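Local coordinates for GCN5-related N-acetyltransferase (PDB 2OZG), which binds coenzyme A and probably acts as an N-acetyltransferase of the GNAT family, perhaps with aminoglycosides as substrates, at residues T178-R184 against P390-F396; I166-L170 against Y202-I206. One frame throughout, in Å; residues are numbered along the deposited sequence.

Overall arrangement
Four segments alternate along the chain in this pair of contacts: 166-170, 178-184, 202-206, 390-396. Interaction 2 sets helix 165-177 against strand 202-206, on the side of the second acetyltransferase region. The chain then leaves that helix through a turn into strand 182-183, which interaction 1 joins to the C-terminal tail arriving after helix 375-385. The two centres lie about 17 Å apart, with nearest atoms about 5 Å apart and not touching. Both contacts reach the same connected set of strands, 182-183 pairing with 58-72 and 202-206 with 211-222. Together they tie helix 165-177 and the chain that follows it to the C-terminus.

Interaction 1. Residues T178-R184 against P390-F396; sequences THGYLDR and PWMIDFF
Gly180 and Pro390 bring the two backbones to within 4.9 Å, CA to CA, and Tyr181 and Met392 keep them close, yet the pairing is hardly a ladder. One backbone bond joins them, from Trp391 N to His179 O at 3.1 Å. The acceptor lies in the type II beta turn Thr178-Tyr181. Having no side chain, Gly180 allows Trp391 O to approach its carbonyl carbon closely; a CB there would run into that oxygen.

At the end of the turn an aromatic pair takes over. Tyr181 sets the CE1 edge of its ring over one face of the Trp391 indole in a T-shaped stack, CE1 to CH2 3.6 Å, with planes at 81°. The indole comes back to the turn because its CG sits between backbone N and carbonyl carbon (chi1 70°), and Thr178 CG2 touches it at NE1. Tyr181 OH packs on Ile393 CB while bonding to Gln174 of helix 165-177.

In this fold the C-terminal tail that follows helix 375-385 folds back onto the acetyltransferase core, an arrangement consistent with that of Eis-type acetyltransferases, which combine GNAT and sterol carrier protein-like regions; the Phe396 side chain lies about 8 Å from bound coenzyme A. Leu182 is wedged into the tail, its CD2 pressed to 3.4 Å from CE of Met392, a selenomethionine, and its CD1 near Phe396.

Arg184, extended, grips buried Asp394: NE meets the syn side of OD2 at 2.8 Å, nearly straight at 171°, whereas NH2 to OD1 is a weak, bent bond within the salt bridge. A water given a hydrogen by Leu182 N also donates to Asp394 OD2. NH1 holds Asp233, and a methionine in place of Arg184 would probably leave buried Asp394 without its countercharge and rob Asp233 of this salt bridge.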
ATOM      1  N   THR A 178     -20.362  32.266 -11.542  1.00 32.89           N
ATOM      2  CA  THR A 178     -19.634  31.080 -11.919  1.00 33.45           C
ATOM      3  C   THR A 178     -20.379  30.316 -13.017  1.00 33.14           C
ATOM      4  O   THR A 178     -21.511  29.819 -12.825  1.00 32.99           O
ATOM      5  CB  THR A 178     -19.436  30.188 -10.686  1.00 34.57           C
ATOM      6  OG1 THR A 178     -19.012  30.999  -9.547  1.00 33.35           O
ATOM      7  CG2 THR A 178     -18.415  29.136 -10.984  1.00 38.31           C
ATOM      8  N   HIS A 179     -19.752  30.279 -14.172  1.00 33.88           N
ATOM      9  CA  HIS A 179     -20.266  29.650 -15.409  1.00 31.83           C
ATOM     10  C   HIS A 179     -20.389  28.152 -15.126  1.00 33.49           C
ATOM     11  O   HIS A 179     -19.387  27.463 -14.782  1.00 33.24           O
ATOM     12  CB  HIS A 179     -19.280  29.992 -16.530  1.00 33.11           C
ATOM     13  CG  HIS A 179     -19.746  29.731 -17.935  1.00 32.29           C
ATOM     14  ND1 HIS A 179     -20.874  30.306 -18.477  1.00 33.12           N
ATOM     15  CD2 HIS A 179     -19.133  29.078 -18.959  1.00 34.15           C
ATOM     16  CE1 HIS A 179     -20.967  29.970 -19.750  1.00 34.74           C
ATOM     17  NE2 HIS A 179     -19.925  29.225 -20.069  1.00 34.05           N
ATOM     18  N   GLY A 180     -21.651  27.690 -15.113  1.00 31.60           N
ATOM     19  CA  GLY A 180     -21.952  26.289 -14.811  1.00 31.76           C
ATOM     20  C   GLY A 180     -22.590  25.977 -13.458  1.00 31.54           C
ATOM     21  O   GLY A 180     -23.085  24.853 -13.282  1.00 32.00           O
ATOM     22  N   TYR A 181     -22.602  26.942 -12.525  1.00 32.81           N
ATOM     23  CA  TYR A 181     -23.116  26.721 -11.181  1.00 33.19           C
ATOM     24  C   TYR A 181     -24.582  26.489 -11.202  1.00 34.01           C
ATOM     25  O   TYR A 181     -25.332  27.006 -12.058  1.00 34.64           O
ATOM     26  CB  TYR A 181     -22.812  27.888 -10.188  1.00 32.06           C
ATOM     27  CG  TYR A 181     -21.868  27.613  -9.030  1.00 28.43           C
ATOM     28  CD1 TYR A 181     -20.612  27.036  -9.219  1.00 29.45           C
ATOM     29  CD2 TYR A 181     -22.217  27.990  -7.731  1.00 30.25           C
ATOM     30  CE1 TYR A 181     -19.741  26.811  -8.118  1.00 29.81           C
ATOM     31  CE2 TYR A 181     -21.344  27.818  -6.658  1.00 26.46           C
ATOM     32  CZ  TYR A 181     -20.086  27.237  -6.860  1.00 34.27           C
ATOM     33  OH  TYR A 181     -19.243  27.008  -5.803  1.00 36.23           O
ATOM     34  N   LEU A 182     -25.007  25.704 -10.238  1.00 33.51           N
ATOM     35  CA  LEU A 182     -26.443  25.436 -10.113  1.00 33.78           C
ATOM     36  C   LEU A 182     -27.216  26.569  -9.483  1.00 32.73           C
ATOM     37  O   LEU A 182     -26.661  27.301  -8.685  1.00 32.30           O
ATOM     38  CB  LEU A 182     -26.679  24.262  -9.194  1.00 33.48           C
ATOM     39  CG  LEU A 182     -26.162  22.893  -9.621  1.00 33.78           C
ATOM     40  CD1 LEU A 182     -26.641  21.809  -8.607  1.00 37.67           C
ATOM     41  CD2 LEU A 182     -26.583  22.571 -11.036  1.00 33.52           C
ATOM     42  N   ASP A 183     -28.465  26.738  -9.911  1.00 34.51           N
ATOM     43  CA  ASP A 183     -29.431  27.478  -9.074  1.00 36.54           C
ATOM     44  C   ASP A 183     -30.073  26.251  -8.424  1.00 34.73           C
ATOM     45  O   ASP A 183     -30.847  25.536  -9.030  1.00 30.29           O
ATOM     46  CB  ASP A 183     -30.411  28.366  -9.838  1.00 35.31           C
ATOM     47  CG  ASP A 183     -31.447  29.026  -8.906  1.00 38.56           C
ATOM     48  OD1 ASP A 183     -31.428  28.749  -7.696  1.00 35.16           O
ATOM     49  OD2 ASP A 183     -32.289  29.791  -9.386  1.00 41.68           O
ATOM     50  N   ARG A 184     -29.642  25.952  -7.208  1.00 35.44           N
ATOM     51  CA  ARG A 184     -29.996  24.709  -6.554  1.00 32.41           C
ATOM     52  C   ARG A 184     -31.469  24.368  -6.247  1.00 33.58           C
ATOM     53  O   ARG A 184     -32.220  25.154  -5.696  1.00 32.49           O
ATOM     54  CB  ARG A 184     -29.286  24.643  -5.205  1.00 32.96           C
ATOM     55  CG  ARG A 184     -27.805  24.395  -5.243  1.00 31.71           C
ATOM     56  CD  ARG A 184     -27.176  24.653  -3.864  1.00 32.66           C
ATOM     57  NE  ARG A 184     -25.739  24.322  -3.904  1.00 27.54           N
ATOM     58  CZ  ARG A 184     -24.846  24.597  -2.961  1.00 28.19           C
ATOM     59  NH1 ARG A 184     -25.207  25.236  -1.867  1.00 34.25           N
ATOM     60  NH2 ARG A 184     -23.573  24.235  -3.138  1.00 33.83           N
ATOM     61  N   PRO A 390     -16.319  25.704 -17.398  1.00 34.57           N
ATOM     62  CA  PRO A 390     -17.517  25.416 -16.589  1.00 33.99           C
ATOM     63  C   PRO A 390     -17.364  24.414 -15.484  1.00 33.10           C
ATOM     64  O   PRO A 390     -16.823  23.338 -15.694  1.00 34.68           O
ATOM     65  CB  PRO A 390     -18.504  24.931 -17.627  1.00 35.97           C
ATOM     66  CG  PRO A 390     -17.616  24.349 -18.758  1.00 29.88           C
ATOM     67  CD  PRO A 390     -16.389  25.115 -18.756  1.00 35.13           C
ATOM     68  N   TRP A 391     -17.898  24.730 -14.303  1.00 33.71           N
ATOM     69  CA  TRP A 391     -17.859  23.762 -13.233  1.00 36.70           C
ATOM     70  C   TRP A 391     -18.995  24.016 -12.268  1.00 33.63           C
ATOM     71  O   TRP A 391     -19.697  25.007 -12.391  1.00 33.64           O
ATOM     72  CB  TRP A 391     -16.474  23.808 -12.564  1.00 35.58           C
ATOM     73  CG  TRP A 391     -16.217  25.103 -11.739  1.00 31.24           C
ATOM     74  CD1 TRP A 391     -15.871  26.349 -12.225  1.00 34.90           C
ATOM     75  CD2 TRP A 391     -16.290  25.256 -10.298  1.00 37.46           C
ATOM     76  NE1 TRP A 391     -15.725  27.231 -11.183  1.00 35.39           N
ATOM     77  CE2 TRP A 391     -15.950  26.579  -9.999  1.00 31.75           C
ATOM     78  CE3 TRP A 391     -16.554  24.383  -9.239  1.00 30.34           C
ATOM     79  CZ2 TRP A 391     -15.918  27.060  -8.702  1.00 38.99           C
ATOM     80  CZ3 TRP A 391     -16.519  24.873  -7.959  1.00 34.76           C
ATOM     81  CH2 TRP A 391     -16.195  26.183  -7.699  1.00 31.17           C
HETATM   82  N   MSE A 392     -19.251  23.052 -11.392  1.00 32.70           N
HETATM   83  CA  MSE A 392     -20.192  23.218 -10.334  1.00 29.83           C
HETATM   84  C   MSE A 392     -19.556  22.577  -9.120  1.00 32.18           C
HETATM   85  O   MSE A 392     -18.722  21.660  -9.245  1.00 33.06           O
HETATM   86  CB  MSE A 392     -21.533  22.565 -10.559  1.00 30.94           C
HETATM   87  CG  MSE A 392     -21.556  21.029 -10.479  1.00 35.29           C
HETATM   88 SE   MSE A 392     -23.376  20.439 -10.809  0.75 28.08          SE
HETATM   89  CE  MSE A 392     -23.730  21.321 -12.391  1.00 41.61           C
ATOM     90  N   ILE A 393     -20.026  23.010  -7.953  1.00 32.56           N
ATOM     91  CA  ILE A 393     -19.510  22.483  -6.672  1.00 34.08           C
ATOM     92  C   ILE A 393     -20.328  21.288  -6.203  1.00 32.36           C
ATOM     93  O   ILE A 393     -19.918  20.498  -5.345  1.00 35.10           O
ATOM     94  CB  ILE A 393     -19.496  23.601  -5.626  1.00 31.20           C
ATOM     95  CG1 ILE A 393     -18.527  23.257  -4.460  1.00 32.98           C
ATOM     96  CG2 ILE A 393     -20.950  23.925  -5.107  1.00 36.10           C
ATOM     97  CD1 ILE A 393     -18.162  24.456  -3.639  1.00 32.09           C
ATOM     98  N   ASP A 394     -21.441  21.103  -6.842  1.00 30.08           N
ATOM     99  CA  ASP A 394     -22.425  20.128  -6.408  1.00 34.96           C
ATOM    100  C   ASP A 394     -22.427  18.815  -7.204  1.00 34.54           C
ATOM    101  O   ASP A 394     -22.112  18.729  -8.376  1.00 37.65           O
ATOM    102  CB  ASP A 394     -23.825  20.754  -6.533  1.00 34.29           C
ATOM    103  CG  ASP A 394     -24.052  21.884  -5.598  1.00 37.49           C
ATOM    104  OD1 ASP A 394     -23.792  21.738  -4.396  1.00 34.87           O
ATOM    105  OD2 ASP A 394     -24.568  22.916  -6.058  1.00 40.15           O
ATOM    106  N   PHE A 395     -22.811  17.781  -6.520  1.00 38.93           N
ATOM    107  CA  PHE A 395     -22.964  16.523  -7.131  1.00 37.12           C
ATOM    108  C   PHE A 395     -24.428  16.149  -6.899  1.00 36.12           C
ATOM    109  O   PHE A 395     -25.013  16.554  -5.898  1.00 38.42           O
ATOM    110  CB  PHE A 395     -22.088  15.507  -6.451  1.00 39.21           C
ATOM    111  CG  PHE A 395     -22.396  14.137  -6.909  1.00 45.81           C
ATOM    112  CD1 PHE A 395     -21.855  13.660  -8.103  1.00 52.54           C
ATOM    113  CD2 PHE A 395     -23.314  13.351  -6.220  1.00 52.33           C
ATOM    114  CE1 PHE A 395     -22.196  12.394  -8.576  1.00 51.99           C
ATOM    115  CE2 PHE A 395     -23.658  12.098  -6.689  1.00 55.99           C
ATOM    116  CZ  PHE A 395     -23.098  11.629  -7.881  1.00 49.55           C
ATOM    117  N   PHE A 396     -25.035  15.419  -7.822  1.00 33.21           N
ATOM    118  CA  PHE A 396     -26.413  14.955  -7.639  1.00 35.88           C
ATOM    119  C   PHE A 396     -26.605  13.755  -8.574  1.00 35.59           C
ATOM    120  O   PHE A 396     -25.764  13.549  -9.477  1.00 35.45           O
ATOM    121  CB  PHE A 396     -27.460  16.082  -7.872  1.00 31.91           C
ATOM    122  CG  PHE A 396     -27.452  16.642  -9.265  1.00 34.01           C
ATOM    123  CD1 PHE A 396     -28.061  15.959 -10.285  1.00 30.72           C
ATOM    124  CD2 PHE A 396     -26.773  17.811  -9.562  1.00 28.78           C
ATOM    125  CE1 PHE A 396     -28.045  16.440 -11.547  1.00 32.90           C
ATOM    126  CE2 PHE A 396     -26.737  18.314 -10.818  1.00 34.15           C
ATOM    127  CZ  PHE A 396     -27.358  17.655 -11.838  1.00 33.90           C
ATOM    128  OXT PHE A 396     -27.542  12.962  -8.418  1.00 35.52           O
TER
HETATM  129  O   HOH W   1     -23.283  24.487  -8.107  1.00 29.34           O

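Interaction 2. Residues I166-L170 against Y202-I206; sequences IFHEL and YSYLI
Phe167 and Leu205 form the heart of a helix-on-sheet packing in the second acetyltransferase region, where helix 165-177 lies against strand 202-206, itself hydrogen-bonded between strands 156-158 and 211-222. The helix and strand axes pass 10.7 Å apart at 58°, so the gap is bridged mainly by side-chain carbons.

The tight part is small and centres on one methyl group. Leu205 CD2 stands over a face of the Phe167 ring and also meets Ile166 CG2 at 3.9 Å, so that two neighbouring residues on the helix receive the same branch. Ile166 contributes the branch that lies opposite its backbone N, while the rest of its chain leads off from the strand. Phe167 reaches the strand because its CG stands opposite the carbonyl carbon (chi1 -74°), sending the ring outward from the helix until its far corner, CZ, touches Ser203 CB at 3.9 Å. The same ring has an edge-to-face partner in Tyr215 of strand 211-222, which should limit its freedom to turn.

Away from this spot the fit slackens. Leu170, one helical turn after Ile166, only grazes Leu205 CD2 with its CD1 at 4.3 Å and also packs on Pro212, Tyr215 and Leu237. His168 and Glu169 occupy the solvent-facing side of the helix, whereas Ile166 and Leu205 are themselves only partly covered. CB of Tyr204 points away from the helix, and its hydroxyl bonds to Gln29 and Glu90 of the second subunit: the strand thus touches both the helix and, through Tyr204, a second subunit.

The approach of Leu205 to Phe167 is a CH-pi contact, with CD2 4.2 Å from the ring centroid and 21° off the ring normal, displaced toward the rim.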
ATOM      1  N   ILE A 166     -28.966  33.426   4.848  1.00 41.63           N
ATOM      2  CA  ILE A 166     -27.715  34.062   4.559  1.00 41.76           C
ATOM      3  C   ILE A 166     -26.946  33.214   3.549  1.00 38.05           C
ATOM      4  O   ILE A 166     -26.367  33.742   2.632  1.00 39.50           O
ATOM      5  CB  ILE A 166     -26.870  34.304   5.808  1.00 43.60           C
ATOM      6  CG1 ILE A 166     -27.589  35.192   6.808  1.00 47.87           C
ATOM      7  CG2 ILE A 166     -25.580  34.993   5.414  1.00 45.30           C
ATOM      8  CD1 ILE A 166     -28.090  36.518   6.221  1.00 58.99           C
ATOM      9  N   PHE A 167     -26.977  31.895   3.736  1.00 39.36           N
ATOM     10  CA  PHE A 167     -26.294  30.948   2.865  1.00 36.06           C
ATOM     11  C   PHE A 167     -26.842  31.002   1.464  1.00 37.08           C
ATOM     12  O   PHE A 167     -26.052  31.019   0.510  1.00 36.09           O
ATOM     13  CB  PHE A 167     -26.381  29.514   3.413  1.00 37.47           C
ATOM     14  CG  PHE A 167     -25.495  29.283   4.603  1.00 33.72           C
ATOM     15  CD1 PHE A 167     -24.176  28.885   4.440  1.00 38.18           C
ATOM     16  CD2 PHE A 167     -25.963  29.501   5.894  1.00 39.06           C
ATOM     17  CE1 PHE A 167     -23.367  28.673   5.517  1.00 33.24           C
ATOM     18  CE2 PHE A 167     -25.127  29.297   6.980  1.00 37.95           C
ATOM     19  CZ  PHE A 167     -23.843  28.906   6.793  1.00 35.09           C
ATOM     20  N   HIS A 168     -28.160  30.963   1.313  1.00 40.34           N
ATOM     21  CA  HIS A 168     -28.751  31.075  -0.036  1.00 42.13           C
ATOM     22  C   HIS A 168     -28.303  32.338  -0.718  1.00 38.39           C
ATOM     23  O   HIS A 168     -27.997  32.314  -1.859  1.00 38.76           O
ATOM     24  CB  HIS A 168     -30.313  31.067  -0.038  1.00 43.43           C
ATOM     25  CG  HIS A 168     -30.926  31.469  -1.373  1.00 51.75           C
ATOM     26  ND1 HIS A 168     -30.951  30.637  -2.482  1.00 72.55           N
ATOM     27  CD2 HIS A 168     -31.501  32.635  -1.780  1.00 68.38           C
ATOM     28  CE1 HIS A 168     -31.522  31.265  -3.501  1.00 58.97           C
ATOM     29  NE2 HIS A 168     -31.851  32.483  -3.106  1.00 62.33           N
ATOM     30  N   GLU A 169     -28.239  33.436   0.021  0.50 37.29           N
ATOM     31  CA  GLU A 169     -27.930  34.728  -0.572  0.50 37.36           C
ATOM     32  C   GLU A 169     -26.474  34.899  -1.002  0.50 36.11           C
ATOM     33  O   GLU A 169     -26.197  35.554  -1.997  0.50 33.65           O
ATOM     34  CB  GLU A 169     -28.396  35.831   0.369  0.50 36.50           C
ATOM     35  CG  GLU A 169     -29.914  35.773   0.593  0.50 41.63           C
ATOM     36  CD  GLU A 169     -30.373  36.671   1.722  0.50 36.52           C
ATOM     37  OE1 GLU A 169     -29.505  37.326   2.342  0.50 37.95           O
ATOM     38  OE2 GLU A 169     -31.592  36.725   1.983  0.50 40.04           O
ATOM     39  N   LEU A 170     -25.546  34.329  -0.238  1.00 36.61           N
ATOM     40  CA  LEU A 170     -24.153  34.301  -0.631  1.00 31.91           C
ATOM     41  C   LEU A 170     -23.962  33.296  -1.766  1.00 29.85           C
ATOM     42  O   LEU A 170     -23.190  33.544  -2.684  1.00 37.64           O
ATOM     43  CB  LEU A 170     -23.265  33.928   0.564  1.00 28.76           C
ATOM     44  CG  LEU A 170     -23.121  35.007   1.659  1.00 33.69           C
ATOM     45  CD1 LEU A 170     -22.519  34.460   2.939  1.00 32.01           C
ATOM     46  CD2 LEU A 170     -22.319  36.193   1.162  1.00 41.82           C
ATOM     47  N   TYR A 202     -20.429  21.313  10.393  1.00 30.53           N
ATOM     48  CA  TYR A 202     -19.939  22.618  10.818  1.00 30.40           C
ATOM     49  C   TYR A 202     -20.214  23.601   9.665  1.00 29.10           C
ATOM     50  O   TYR A 202     -20.015  23.296   8.464  1.00 33.46           O
ATOM     51  CB  TYR A 202     -18.434  22.509  11.142  1.00 32.28           C
ATOM     52  CG  TYR A 202     -18.155  21.571  12.269  1.00 27.92           C
ATOM     53  CD1 TYR A 202     -18.332  21.985  13.599  1.00 28.61           C
ATOM     54  CD2 TYR A 202     -17.774  20.270  12.040  1.00 31.76           C
ATOM     55  CE1 TYR A 202     -18.127  21.133  14.639  1.00 30.54           C
ATOM     56  CE2 TYR A 202     -17.566  19.380  13.106  1.00 31.98           C
ATOM     57  CZ  TYR A 202     -17.720  19.824  14.390  1.00 33.99           C
ATOM     58  OH  TYR A 202     -17.514  18.970  15.441  1.00 32.92           O
ATOM     59  N   SER A 203     -20.670  24.771  10.031  1.00 27.36           N
ATOM     60  CA  SER A 203     -21.011  25.858   9.102  1.00 29.72           C
ATOM     61  C   SER A 203     -20.560  27.184   9.721  1.00 30.55           C
ATOM     62  O   SER A 203     -20.881  27.484  10.880  1.00 35.58           O
ATOM     63  CB  SER A 203     -22.523  25.928   8.981  1.00 31.71           C
ATOM     64  OG  SER A 203     -23.023  24.801   8.363  1.00 39.33           O
ATOM     65  N   TYR A 204     -19.812  27.974   8.965  1.00 31.00           N
ATOM     66  CA  TYR A 204     -19.309  29.250   9.430  1.00 31.12           C
ATOM     67  C   TYR A 204     -19.569  30.261   8.339  1.00 32.69           C
ATOM     68  O   TYR A 204     -19.465  29.923   7.165  1.00 31.47           O
ATOM     69  CB  TYR A 204     -17.771  29.142   9.609  1.00 30.31           C
ATOM     70  CG  TYR A 204     -17.363  28.390  10.854  1.00 26.55           C
ATOM     71  CD1 TYR A 204     -17.423  27.002  10.907  1.00 30.11           C
ATOM     72  CD2 TYR A 204     -16.873  29.065  11.966  1.00 33.86           C
ATOM     73  CE1 TYR A 204     -17.062  26.337  12.014  1.00 28.01           C
ATOM     74  CE2 TYR A 204     -16.512  28.389  13.121  1.00 28.83           C
ATOM     75  CZ  TYR A 204     -16.632  27.039  13.145  1.00 34.87           C
ATOM     76  OH  TYR A 204     -16.223  26.377  14.271  1.00 35.50           O
ATOM     77  N   LEU A 205     -19.838  31.482   8.739  1.00 33.32           N
ATOM     78  CA  LEU A 205     -19.896  32.637   7.850  1.00 33.80           C
ATOM     79  C   LEU A 205     -18.535  33.296   7.976  1.00 33.37           C
ATOM     80  O   LEU A 205     -17.933  33.301   9.066  1.00 31.07           O
ATOM     81  CB  LEU A 205     -20.930  33.669   8.269  1.00 34.77           C
ATOM     82  CG  LEU A 205     -22.400  33.235   8.220  1.00 43.73           C
ATOM     83  CD1 LEU A 205     -23.349  34.377   8.710  1.00 44.04           C
ATOM     84  CD2 LEU A 205     -22.851  32.669   6.839  1.00 40.40           C
ATOM     85  N   ILE A 206     -18.056  33.829   6.850  1.00 31.97           N
ATOM     86  CA  ILE A 206     -16.823  34.591   6.782  1.00 31.27           C
ATOM     87  C   ILE A 206     -17.222  36.036   6.590  1.00 30.82           C
ATOM     88  O   ILE A 206     -17.918  36.367   5.639  1.00 35.97           O
ATOM     89  CB  ILE A 206     -15.961  34.194   5.556  1.00 29.67           C
ATOM     90  CG1 ILE A 206     -15.610  32.722   5.626  1.00 31.70           C
ATOM     91  CG2 ILE A 206     -14.664  35.000   5.542  1.00 35.16           C
ATOM     92  CD1 ILE A 206     -15.037  32.134   4.374  1.00 36.71           C
TER